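PDB 3H8U: cupin type-2 domain-containing protein from Klebsiella pneumoniae subsp. pneumoniae MGH 78578, which is of unknown function but has the double-stranded beta-helix fold of the cupins and probably binds a metal ion. Local coordinates for residues A71-H74 against V80-L83; Y20-P23 against P28-S31; S31-L34 against V40-V43. One frame throughout, in Å; residues are numbered along the deposited sequence. Where two conformers were deposited one is given.

Contact 1: A71-H74 against V80-L83; sequences AEYH and VTHL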
loop_
_atom_site.group_PDB
_atom_site.type_symbol
_atom_site.label_atom_id
_atom_site.label_comp_id
_atom_site.label_asym_id
_atom_site.label_seq_id
_atom_site.Cartn_x
_atom_site.Cartn_y
_atom_site.Cartn_z
ATOM N N ALA A 71 3.372 6.049 -15.133
ATOM C CA ALA A 71 2.214 6.880 -15.407
ATOM C C ALA A 71 2.536 8.349 -15.212
ATOM O O ALA A 71 3.500 8.703 -14.529
ATOM C CB ALA A 71 1.042 6.495 -14.510
ATOM N N GLU A 72 1.714 9.177 -15.847
ATOM C CA GLU A 72 1.638 10.602 -15.569
ATOM C C GLU A 72 0.630 10.765 -14.461
ATOM O O GLU A 72 -0.527 10.470 -14.669
ATOM C CB GLU A 72 1.013 11.339 -16.719
ATOM C CG GLU A 72 1.741 11.464 -17.973
ATOM C CD GLU A 72 0.820 12.106 -19.051
ATOM O OE1 GLU A 72 -0.278 12.713 -18.751
ATOM O OE2 GLU A 72 1.191 11.966 -20.209
ATOM N N TYR A 73 1.063 11.250 -13.304
ATOM C CA TYR A 73 0.177 11.432 -12.157
ATOM C C TYR A 73 -0.346 12.867 -12.225
ATOM O O TYR A 73 0.436 13.799 -12.188
ATOM C CB TYR A 73 0.993 11.207 -10.885
ATOM C CG TYR A 73 0.207 11.270 -9.604
ATOM C CD1 TYR A 73 -0.747 10.311 -9.300
ATOM C CD2 TYR A 73 0.442 12.293 -8.665
ATOM C CE1 TYR A 73 -1.443 10.343 -8.061
ATOM C CE2 TYR A 73 -0.248 12.324 -7.470
ATOM C CZ TYR A 73 -1.180 11.364 -7.168
ATOM O OH TYR A 73 -1.859 11.449 -5.955
ATOM N N HIS A 74 -1.646 13.034 -12.444
ATOM C CA HIS A 74 -2.266 14.370 -12.471
ATOM C C HIS A 74 -2.573 14.852 -11.055
ATOM O O HIS A 74 -3.235 14.166 -10.292
ATOM C CB HIS A 74 -3.574 14.347 -13.266
ATOM C CG HIS A 74 -4.211 15.706 -13.432
ATOM N ND1 HIS A 74 -5.578 15.893 -13.392
ATOM C CD2 HIS A 74 -3.669 16.939 -13.632
ATOM C CE1 HIS A 74 -5.849 17.173 -13.569
ATOM N NE2 HIS A 74 -4.709 17.832 -13.686
ATOM N N VAL A 80 1.322 17.721 -13.800
ATOM C CA VAL A 80 1.587 16.333 -14.019
ATOM C C VAL A 80 2.990 16.009 -13.557
ATOM O O VAL A 80 3.957 16.718 -13.888
ATOM C CB VAL A 80 1.390 15.983 -15.494
ATOM C CG1 VAL A 80 1.784 14.581 -15.779
ATOM C CG2 VAL A 80 -0.077 16.241 -15.893
ATOM N N THR A 81 3.078 14.931 -12.791
ATOM C CA THR A 81 4.346 14.400 -12.356
ATOM C C THR A 81 4.459 12.931 -12.808
ATOM O O THR A 81 3.485 12.325 -13.224
ATOM C CB THR A 81 4.495 14.520 -10.852
ATOM O OG1 THR A 81 3.327 14.009 -10.230
ATOM C CG2 THR A 81 4.691 15.951 -10.441
ATOM N N HIS A 82 5.659 12.381 -12.742
ATOM C CA HIS A 82 5.911 11.075 -13.316
ATOM C C HIS A 82 6.020 10.003 -12.232
ATOM O O HIS A 82 6.790 10.142 -11.291
ATOM C CB HIS A 82 7.184 11.101 -14.147
ATOM C CG HIS A 82 7.507 9.784 -14.772
ATOM N ND1 HIS A 82 6.566 9.030 -15.435
ATOM C CD2 HIS A 82 8.662 9.071 -14.818
ATOM C CE1 HIS A 82 7.114 7.903 -15.845
ATOM N NE2 HIS A 82 8.389 7.909 -15.499
ATOM N N LEU A 83 5.250 8.946 -12.397
ATOM C CA LEU A 83 5.199 7.785 -11.473
ATOM C C LEU A 83 5.864 6.579 -12.109
ATOM O O LEU A 83 5.657 6.302 -13.295
ATOM C CB LEU A 83 3.758 7.403 -11.185
ATOM C CG LEU A 83 3.051 7.938 -9.961
ATOM C CD1 LEU A 83 1.668 7.308 -9.892
ATOM C CD2 LEU A 83 3.840 7.625 -8.693
#

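Contact 2: Y20-P23 against P28-S31; sequences YVRP and PIRS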
loop_
_atom_site.group_PDB
_atom_site.type_symbol
_atom_site.label_atom_id
_atom_site.label_comp_id
_atom_site.label_asym_id
_atom_site.label_seq_id
_atom_site.Cartn_x
_atom_site.Cartn_y
_atom_site.Cartn_z
ATOM N N TYR A 20 -6.260 -10.125 -8.236
ATOM C CA TYR A 20 -7.252 -9.039 -8.218
ATOM C C TYR A 20 -7.144 -8.084 -9.419
ATOM O O TYR A 20 -7.985 -7.209 -9.615
ATOM C CB TYR A 20 -7.118 -8.260 -6.904
ATOM C CG TYR A 20 -7.700 -9.027 -5.736
ATOM C CD1 TYR A 20 -6.956 -10.039 -5.109
ATOM C CD2 TYR A 20 -8.987 -8.797 -5.298
ATOM C CE1 TYR A 20 -7.485 -10.788 -4.085
ATOM C CE2 TYR A 20 -9.524 -9.551 -4.253
ATOM C CZ TYR A 20 -8.755 -10.535 -3.663
ATOM O OH TYR A 20 -9.242 -11.249 -2.617
ATOM N N VAL A 21 -6.091 -8.220 -10.198
ATOM C CA VAL A 21 -5.963 -7.458 -11.430
ATOM C C VAL A 21 -7.109 -7.811 -12.393
ATOM O O VAL A 21 -7.351 -8.986 -12.735
ATOM C CB VAL A 21 -4.525 -7.636 -12.063
ATOM C CG1 VAL A 21 -4.500 -7.206 -13.475
ATOM C CG2 VAL A 21 -3.485 -6.824 -11.292
ATOM N N ARG A 22 -7.804 -6.773 -12.852
ATOM C CA ARG A 22 -8.926 -6.888 -13.779
ATOM C C ARG A 22 -8.713 -5.942 -14.988
ATOM O O ARG A 22 -9.224 -4.825 -14.991
ATOM C CB ARG A 22 -10.230 -6.531 -13.052
ATOM C CG ARG A 22 -10.584 -7.532 -11.930
ATOM C CD ARG A 22 -10.912 -8.920 -12.471
ATOM N NE ARG A 22 -11.258 -9.847 -11.376
ATOM C CZ ARG A 22 -10.373 -10.565 -10.687
ATOM N NH1 ARG A 22 -9.090 -10.577 -11.018
ATOM N NH2 ARG A 22 -10.780 -11.328 -9.682
ATOM N N PRO A 23 -7.912 -6.377 -15.979
ATOM C CA PRO A 23 -7.644 -5.547 -17.158
ATOM C C PRO A 23 -8.939 -5.322 -17.877
ATOM O O PRO A 23 -9.789 -6.235 -17.929
ATOM C CB PRO A 23 -6.708 -6.410 -18.019
ATOM C CG PRO A 23 -6.158 -7.429 -17.080
ATOM C CD PRO A 23 -7.228 -7.676 -16.057
ATOM N N PRO A 28 -10.987 1.742 -16.540
ATOM C CA PRO A 28 -10.405 0.802 -15.564
ATOM C C PRO A 28 -11.388 0.335 -14.514
ATOM O O PRO A 28 -12.245 1.113 -14.094
ATOM C CB PRO A 28 -9.279 1.613 -14.917
ATOM C CG PRO A 28 -8.852 2.542 -15.978
ATOM C CD PRO A 28 -10.113 2.906 -16.764
ATOM N N ILE A 29 -11.257 -0.928 -14.101
ATOM C CA ILE A 29 -12.144 -1.560 -13.121
ATOM C C ILE A 29 -11.638 -1.368 -11.687
ATOM O O ILE A 29 -10.467 -1.611 -11.392
ATOM C CB ILE A 29 -12.268 -3.087 -13.395
ATOM C CG1 ILE A 29 -12.965 -3.288 -14.739
ATOM C CG2 ILE A 29 -13.019 -3.808 -12.215
ATOM C CD1 ILE A 29 -12.749 -4.659 -15.359
ATOM N N ARG A 30 -12.531 -0.931 -10.806
ATOM C CA ARG A 30 -12.187 -0.793 -9.407
ATOM C C ARG A 30 -12.244 -2.175 -8.744
ATOM O O ARG A 30 -13.326 -2.624 -8.294
ATOM C CB ARG A 30 -13.163 0.180 -8.751
ATOM C CG ARG A 30 -12.894 0.460 -7.295
ATOM C CD ARG A 30 -13.908 1.435 -6.759
ATOM N NE ARG A 30 -13.706 1.758 -5.337
ATOM C CZ ARG A 30 -14.413 1.256 -4.330
ATOM N NH1 ARG A 30 -15.396 0.398 -4.552
ATOM N NH2 ARG A 30 -14.154 1.625 -3.087
ATOM N N SER A 31 -11.111 -2.854 -8.678
ATOM C CA SER A 31 -11.110 -4.216 -8.172
ATOM C C SER A 31 -10.837 -4.185 -6.656
ATOM O O SER A 31 -9.703 -4.034 -6.209
ATOM C CB SER A 31 -10.103 -5.110 -8.934
ATOM O OG SER A 31 -10.117 -6.468 -8.439
HETATM O O HOH W 1 -8.996 -2.235 -15.489
#

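Contact 3: S31-L34 against V40-V43; sequences SVVL and VVVV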
loop_
_atom_site.group_PDB
_atom_site.type_symbol
_atom_site.label_atom_id
_atom_site.label_comp_id
_atom_site.label_asym_id
_atom_site.label_seq_id
_atom_site.Cartn_x
_atom_site.Cartn_y
_atom_site.Cartn_z
ATOM N N SER A 31 -11.111 -2.854 -8.678
ATOM C CA SER A 31 -11.110 -4.216 -8.172
ATOM C C SER A 31 -10.837 -4.185 -6.656
ATOM O O SER A 31 -9.703 -4.034 -6.209
ATOM C CB SER A 31 -10.103 -5.110 -8.934
ATOM O OG SER A 31 -10.117 -6.468 -8.439
ATOM N N VAL A 32 -11.887 -4.349 -5.851
ATOM C CA VAL A 32 -11.749 -4.243 -4.404
ATOM C C VAL A 32 -11.136 -5.468 -3.760
ATOM O O VAL A 32 -11.622 -6.597 -3.927
ATOM C CB VAL A 32 -13.118 -3.973 -3.746
ATOM C CG1 VAL A 32 -12.986 -3.914 -2.231
ATOM C CG2 VAL A 32 -13.710 -2.667 -4.278
ATOM N N VAL A 33 -10.105 -5.241 -2.963
ATOM C CA VAL A 33 -9.454 -6.320 -2.236
ATOM C C VAL A 33 -10.159 -6.469 -0.894
ATOM O O VAL A 33 -10.609 -7.555 -0.534
ATOM C CB VAL A 33 -7.971 -6.029 -2.024
ATOM C CG1 VAL A 33 -7.311 -7.097 -1.096
ATOM C CG2 VAL A 33 -7.279 -5.943 -3.373
ATOM N N LEU A 34 -10.292 -5.361 -0.177
ATOM C CA LEU A 34 -10.949 -5.392 1.121
ATOM C C LEU A 34 -11.436 -4.002 1.510
ATOM O O LEU A 34 -10.682 -3.020 1.417
ATOM C CB LEU A 34 -9.971 -5.906 2.177
ATOM C CG LEU A 34 -10.612 -6.297 3.529
ATOM C CD1 LEU A 34 -11.329 -7.615 3.373
ATOM C CD2 LEU A 34 -9.614 -6.329 4.681
ATOM N N VAL A 40 -10.254 1.296 2.467
ATOM C CA VAL A 40 -10.653 0.506 1.311
ATOM C C VAL A 40 -9.387 0.282 0.467
ATOM O O VAL A 40 -8.676 1.236 0.142
ATOM C CB VAL A 40 -11.768 1.217 0.515
ATOM C CG1 VAL A 40 -12.051 0.497 -0.793
ATOM C CG2 VAL A 40 -13.053 1.313 1.339
ATOM N N VAL A 41 -9.099 -0.973 0.152
ATOM C CA VAL A 41 -7.894 -1.359 -0.551
ATOM C C VAL A 41 -8.359 -1.883 -1.905
ATOM O O VAL A 41 -9.223 -2.810 -1.964
ATOM C CB VAL A 41 -7.125 -2.473 0.225
ATOM C CG1 VAL A 41 -5.893 -2.954 -0.564
ATOM C CG2 VAL A 41 -6.719 -1.994 1.618
ATOM N N VAL A 42 -7.820 -1.275 -2.976
ATOM C CA VAL A 42 -8.230 -1.529 -4.363
ATOM C C VAL A 42 -6.972 -1.771 -5.227
ATOM O O VAL A 42 -5.934 -1.149 -5.019
ATOM C CB VAL A 42 -9.036 -0.312 -4.945
ATOM C CG1 VAL A 42 -9.333 -0.470 -6.430
ATOM C CG2 VAL A 42 -10.324 -0.124 -4.148
ATOM N N VAL A 43 -7.078 -2.710 -6.146
ATOM C CA VAL A 43 -6.049 -2.940 -7.164
ATOM C C VAL A 43 -6.564 -2.328 -8.471
ATOM O O VAL A 43 -7.639 -2.711 -8.977
ATOM C CB VAL A 43 -5.745 -4.438 -7.327
ATOM C CG1 VAL A 43 -4.959 -4.686 -8.614
ATOM C CG2 VAL A 43 -4.976 -4.940 -6.114
#

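Contact 1: A71-H74 against V80-L83
Ala71 pairs with Leu83 and Tyr73 with Thr81 in the antiparallel hairpin of strands 70-74 and 80-84, the second of which is an outermost strand of its sheet within this chain. Both are hydrogen-bonded pairs with a two-way exchange: Leu83 N gives a nearly straight bond to Ala71 O (2.8 Å, 172° at the hydrogen), and Tyr73 N bonds Thr81 O at 2.7 Å. The non-hydrogen-bonded pairs are Glu72 with His82 and His74 with Val80.

On the Tyr73 face, the phenol ring has its CD2 edge turned to Thr81 OG1, which lies in the ring plane 3.7 Å away. That hydroxyl also makes a weak bond to Tyr73 O and another to Gln75. With Tyr73 CG anti to the backbone N (chi1 -176°), the ring runs alongside the threonine, while Leu83 CD1 approaches ring atom CD1 obliquely at 3.9 Å. Trp64 adds an edge-to-face ring contact, and Ile14 of the second subunit packs on Tyr73, Thr81 and Leu83.

The other face is sparser: Val80 CG1 meets Glu72 CB at 3.5 Å, and His82 ND1 makes a weak, bent bond (134°) to Ala71 O. Strand 70-74 is paired on its other side with strand 97-101, through Met100 and Gly98, so the hairpin ends the sheet within this chain, in the double-stranded beta-helix of the cupins.

Contact 2: Y20-P23 against P28-S31
Tyr20 and Ser31 carry a surface contact between two loop segments, with a hydroxyl bond at one end and a methyl contact and a water bridge at the other, where the chain leaving helix 17-20 folds back just before entering strand 31-35. No backbone-to-backbone hydrogen bond joins the two segments; a hydroxyl, a water and a few methyl contacts do the work.

The polar link is Ser31 OG donating to Tyr20 O over a short 2.5 Å. The hydroxyl lies in the carbonyl plane with a C=O...O angle of 135°, on a lone pair of the carbonyl. It gets there because the serine torsion puts OG opposite its own backbone N (chi1 -179°), reaching out from the strand toward the helix. The same oxygen sits at the edge of the Tyr20 ring, near its plane, 4.1 Å from CD2, and on another flank it meets the aliphatic Arg22 CG at 3.7 Å.

Farther along, Ile29 lays its CD1 against Arg22: the methyl is 3.9 Å from Arg22 CB and 3.5 Å from Arg22 O. A water bridges the backbones here, 2.6 Å from Arg22 O and accepting from Ile29 N at 3.0 Å. Beyond its bend at chi2, the arginine turns its end away from Ile29, and NH1 donates to Val21 O at 2.9 Å from well above the carbonyl plane (62° out of it). Glu19 O is a second acceptor for NH1, so the guanidinium is folded back over Val21 and the end of helix 17-20.

Strand 40-46 lies next to this junction: Val21 packs on Val43 and His45, Arg30 reaches Trp44, and Ser31 joins Val43 through its backbone, so the loop packs against strand 40-46 as it enters strand 31-35.

Contact 3: S31-L34 against V40-V43
Val33 and Leu34 face Val41 through flat peptide groups, since no side chain here has a ring or other planar end. Val41 O accepts both N-H groups, Val33 N at 2.8 Å and Leu34 N at 3.3 Å, each donor tilted moderately from the carbonyl plane. Two bonds therefore grip one oxygen. On one face of the paired strands stand Val32 and Val42, whose CG2 methyls lie 4.2 Å apart; on the other are Ser31 with Val43 and Leu34 with Val41.

On either side of the bulge the strands pair in antiparallel fashion. Val43 N bonds Ser31 O at 2.9 Å, the return bond from Ser31 N to Val43 O being weak, and Val41 N bonds Leu34 O at 2.9 Å. Val42 CA also directs a C-H to Ser31 O at 3.4 Å.

Two residues opposite one, with the register slipping by one between Val32 and Leu34, make a classic beta bulge in the hairpin of strands 31-35 and 40-46. The backbone of Val33, at phi -90° and psi -52°, supplies the evidence: psi leaves the extended range and the chain turns a corner there. In this cupin fold strand 31-35 is outermost in its sheet within this chain, while strand 40-46 goes on to pair with strand 107-114 through backbone hydrogen bonds of Val40 with Val113 and Val42 with Ser111.

The extra residue keeps its side chain toward the neighbouring strand. Val33 CB rests 4.0 Å from Val41 CG1. With Val33 CG1 anti to the backbone N (chi1 173°), CG2 falls beside that N and meets Val43 CG2 at 3.7 Å, the two side chains crossing at a slant. Tyr20 packs on both Val33 and Val43, and Ile88 of the second subunit touches the same two valines, with its Ile90 meeting Leu34.

Contacts 2 and 3 are continuous, with centres about 9 Å apart and Ser31 common to both: its hydroxyl serves contact 2 and its backbone contact 3. Side chains add to the join, with Arg30 CG 3.8 Å from Val42 CG1 and Val21 CG2 3.7 Å from Val43 CG1. Contact 1 stands apart. Its centre is about 20 Å from that of contact 2 and about 22 Å from that of contact 3, and the nearest atoms are about 11 and 12 Å away. Contacts 1 and 3 are hairpins in different sheets, on opposite sides of the chain's centre, yet both pack against the second subunit; contact 2 does not touch it.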